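Local coordinates for protein AA10A (PDB 5UIZ) that is a copper-dependent lytic polysaccharide monooxygenase of family AA10 that probably cleaves crystalline polysaccharides such as cellulose by oxidation, at residues F134-Y139 against F187-P192. Residues are numbered along the deposited sequence; the frame is centred on the assembly and turned at random.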
ATOM      1  N   PHE A 134       7.130  12.405  -7.108  1.00 21.90           N
ATOM      2  CA  PHE A 134       7.719  11.068  -7.141  1.00 23.33           C
ATOM      3  C   PHE A 134       6.945  10.208  -8.102  1.00 21.62           C
ATOM      4  O   PHE A 134       5.822  10.576  -8.531  1.00 18.49           O
ATOM      5  CB  PHE A 134       7.784  10.438  -5.739  1.00 25.55           C
ATOM      6  CG  PHE A 134       6.442  10.229  -5.090  1.00 25.15           C
ATOM      7  CD1 PHE A 134       5.824  11.259  -4.395  1.00 23.65           C
ATOM      8  CD2 PHE A 134       5.805   9.013  -5.174  1.00 23.92           C
ATOM      9  CE1 PHE A 134       4.579  11.088  -3.821  1.00 24.50           C
ATOM     10  CE2 PHE A 134       4.549   8.837  -4.604  1.00 24.82           C
ATOM     11  CZ  PHE A 134       3.935   9.878  -3.929  1.00 25.09           C
ATOM     12  N   THR A 135       7.568   9.091  -8.460  1.00 20.10           N
ATOM     13  CA  THR A 135       7.004   8.112  -9.400  1.00 23.51           C
ATOM     14  C   THR A 135       6.445   6.881  -8.686  1.00 23.62           C
ATOM     15  O   THR A 135       7.062   6.278  -7.818  1.00 26.40           O
ATOM     16  CB  THR A 135       8.070   7.684 -10.466  1.00 25.70           C
ATOM     17  OG1 THR A 135       8.476   8.848 -11.215  1.00 27.42           O
ATOM     18  CG2 THR A 135       7.517   6.635 -11.438  1.00 23.88           C
ATOM     19  N   ILE A 136       5.252   6.497  -9.091  1.00 25.25           N
ATOM     20  CA  ILE A 136       4.672   5.265  -8.667  1.00 22.80           C
ATOM     21  C   ILE A 136       4.935   4.237  -9.733  1.00 24.15           C
ATOM     22  O   ILE A 136       4.541   4.426 -10.881  1.00 23.73           O
ATOM     23  CB  ILE A 136       3.180   5.401  -8.467  1.00 23.85           C
ATOM     24  CG1 ILE A 136       2.912   6.527  -7.436  1.00 25.15           C
ATOM     25  CG2 ILE A 136       2.582   4.044  -8.116  1.00 22.58           C
ATOM     26  CD1 ILE A 136       2.011   6.205  -6.260  1.00 25.63           C
ATOM     27  N   HIS A 137       5.576   3.136  -9.343  1.00 21.51           N
ATOM     28  CA  HIS A 137       5.816   2.009 -10.246  1.00 18.95           C
ATOM     29  C   HIS A 137       5.039   0.760  -9.729  1.00 17.99           C
ATOM     30  O   HIS A 137       5.280   0.222  -8.623  1.00 14.94           O
ATOM     31  CB  HIS A 137       7.321   1.790 -10.345  1.00 17.97           C
ATOM     32  CG  HIS A 137       7.708   0.551 -11.042  1.00 17.01           C
ATOM     33  ND1 HIS A 137       8.918  -0.057 -10.822  1.00 16.41           N
ATOM     34  CD2 HIS A 137       7.046  -0.210 -11.949  1.00 16.89           C
ATOM     35  CE1 HIS A 137       8.992  -1.134 -11.580  1.00 17.14           C
ATOM     36  NE2 HIS A 137       7.855  -1.271 -12.246  1.00 17.34           N
ATOM     37  N   LEU A 138       4.101   0.343 -10.547  1.00 16.74           N
ATOM     38  CA  LEU A 138       3.262  -0.780 -10.293  1.00 17.04           C
ATOM     39  C   LEU A 138       3.794  -1.895 -11.153  1.00 17.22           C
ATOM     40  O   LEU A 138       4.189  -1.682 -12.307  1.00 14.43           O
ATOM     41  CB  LEU A 138       1.805  -0.461 -10.698  1.00 20.05           C
ATOM     42  CG  LEU A 138       0.834  -1.589 -10.273  1.00 23.55           C
ATOM     43  CD1 LEU A 138       0.213  -1.185  -8.939  1.00 25.95           C
ATOM     44  CD2 LEU A 138      -0.247  -1.976 -11.262  1.00 24.70           C
ATOM     45  N   TYR A 139       3.823  -3.099 -10.590  1.00 18.09           N
ATOM     46  CA  TYR A 139       4.105  -4.288 -11.333  1.00 19.19           C
ATOM     47  C   TYR A 139       2.874  -5.151 -11.229  1.00 20.92           C
ATOM     48  O   TYR A 139       2.405  -5.409 -10.141  1.00 17.34           O
ATOM     49  CB  TYR A 139       5.296  -5.025 -10.758  1.00 19.49           C
ATOM     50  CG  TYR A 139       5.661  -6.307 -11.460  1.00 21.14           C
ATOM     51  CD1 TYR A 139       6.168  -6.295 -12.740  1.00 22.68           C
ATOM     52  CD2 TYR A 139       5.604  -7.542 -10.809  1.00 26.34           C
ATOM     53  CE1 TYR A 139       6.529  -7.460 -13.397  1.00 23.92           C
ATOM     54  CE2 TYR A 139       6.028  -8.717 -11.447  1.00 26.68           C
ATOM     55  CZ  TYR A 139       6.476  -8.653 -12.758  1.00 26.03           C
ATOM     56  OH  TYR A 139       6.854  -9.821 -13.428  1.00 27.71           O
ATOM     57  N   PHE A 187       3.834   6.263 -13.362  1.00 20.80           N
ATOM     58  CA  PHE A 187       3.355   7.645 -13.533  1.00 20.07           C
ATOM     59  C   PHE A 187       3.832   8.480 -12.339  1.00 18.96           C
ATOM     60  O   PHE A 187       4.085   7.947 -11.274  1.00 18.57           O
ATOM     61  CB  PHE A 187       1.837   7.708 -13.650  1.00 20.04           C
ATOM     62  CG  PHE A 187       1.101   7.053 -12.510  1.00 18.70           C
ATOM     63  CD1 PHE A 187       0.748   7.783 -11.392  1.00 19.04           C
ATOM     64  CD2 PHE A 187       0.755   5.723 -12.566  1.00 18.86           C
ATOM     65  CE1 PHE A 187       0.069   7.183 -10.346  1.00 19.35           C
ATOM     66  CE2 PHE A 187       0.109   5.119 -11.526  1.00 18.48           C
ATOM     67  CZ  PHE A 187      -0.225   5.862 -10.401  1.00 19.21           C
ATOM     68  N   THR A 188       3.956   9.765 -12.550  1.00 18.28           N
ATOM     69  CA  THR A 188       4.530  10.702 -11.606  1.00 19.48           C
ATOM     70  C   THR A 188       3.402  11.484 -10.943  1.00 19.41           C
ATOM     71  O   THR A 188       2.444  11.865 -11.590  1.00 18.67           O
ATOM     72  CB  THR A 188       5.478  11.674 -12.346  1.00 20.78           C
ATOM     73  OG1 THR A 188       6.378  10.913 -13.156  1.00 23.70           O
ATOM     74  CG2 THR A 188       6.275  12.519 -11.380  1.00 20.65           C
ATOM     75  N   VAL A 189       3.502  11.677  -9.631  1.00 19.79           N
ATOM     76  CA  VAL A 189       2.468  12.344  -8.878  1.00 18.26           C
ATOM     77  C   VAL A 189       3.192  13.432  -8.097  1.00 18.28           C
ATOM     78  O   VAL A 189       4.385  13.366  -7.891  1.00 17.44           O
ATOM     79  CB  VAL A 189       1.734  11.396  -7.937  1.00 18.79           C
ATOM     80  CG1 VAL A 189       1.311  10.122  -8.641  1.00 18.89           C
ATOM     81  CG2 VAL A 189       2.564  11.066  -6.728  1.00 20.73           C
ATOM     82  N   HIS A 190       2.441  14.423  -7.666  1.00 18.10           N
ATOM     83  CA  HIS A 190       2.970  15.460  -6.856  1.00 18.85           C
ATOM     84  C   HIS A 190       2.137  15.527  -5.620  1.00 17.80           C
ATOM     85  O   HIS A 190       0.901  15.612  -5.709  1.00 18.48           O
ATOM     86  CB  HIS A 190       2.934  16.815  -7.585  1.00 19.00           C
ATOM     87  CG  HIS A 190       3.381  17.920  -6.711  1.00 18.78           C
ATOM     88  ND1 HIS A 190       4.698  18.054  -6.320  1.00 19.96           N
ATOM     89  CD2 HIS A 190       2.683  18.843  -6.020  1.00 20.08           C
ATOM     90  CE1 HIS A 190       4.809  19.079  -5.499  1.00 19.58           C
ATOM     91  NE2 HIS A 190       3.595  19.547  -5.262  1.00 23.02           N
ATOM     92  N   ALA A 191       2.803  15.500  -4.460  1.00 18.49           N
ATOM     93  CA  ALA A 191       2.085  15.585  -3.172  1.00 19.44           C
ATOM     94  C   ALA A 191       2.515  16.840  -2.452  1.00 20.04           C
ATOM     95  O   ALA A 191       3.578  16.852  -1.830  1.00 20.86           O
ATOM     96  CB  ALA A 191       2.376  14.381  -2.304  1.00 21.64           C
ATOM     97  N   PRO A 192       1.686  17.882  -2.513  1.00 20.28           N
ATOM     98  CA  PRO A 192       2.123  19.210  -2.087  1.00 21.91           C
ATOM     99  C   PRO A 192       2.129  19.361  -0.578  1.00 23.57           C
ATOM    100  O   PRO A 192       1.349  18.695   0.093  1.00 21.42           O
ATOM    101  CB  PRO A 192       1.058  20.142  -2.664  1.00 21.64           C
ATOM    102  CG  PRO A 192      -0.148  19.271  -2.878  1.00 21.86           C
ATOM    103  CD  PRO A 192       0.385  17.906  -3.210  1.00 20.86           C
TER
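Val189 sets its CG2 methyl over one face of the Phe134 ring, 3.6 Å from the ring centroid and shifted toward CZ, a close CH-pi contact. The ring reaches this methyl because CG of Phe134 stands between its own N and C (chi1 62°), which swings the aromatic group across to strand 184-190; Ala191 CB then meets the ring edge at CE1, 4.2 Å away. At the next hydrogen-bonded pair the ring comes from the other strand: Phe187, with a similar first torsion, lays its ring beside Ile136, whose CB sits over the face, 3.9 Å from Phe187 CZ. Ile136 CG1 and Val189 CG1 join the two clusters diagonally. Val200 of the facing sheet touches Phe134 and Ile136, and Val151 touches Ile136 and Phe187, which places these three in the core of the beta-sandwich, well away from the copper site. Between the strands, Phe134 and Val189 exchange two backbone hydrogen bonds, the one from Val189 N to Phe134 O being short (2.8 Å) and nearly straight (170°). Ile136 and Phe187 form the second such pair, looser at Phe187 N to Ile136 O (3.2 Å). On the other face, the non-hydrogen-bonded pair Thr135 and Thr188 brings its OG1 atoms to 3.5 Å, without a hydrogen bond between them. Thus four backbone bonds satisfy the amides and carbonyls of the two hydrogen-bonded pairs, while apolar side chains seal the inner face and hydroxyls mark the outer one.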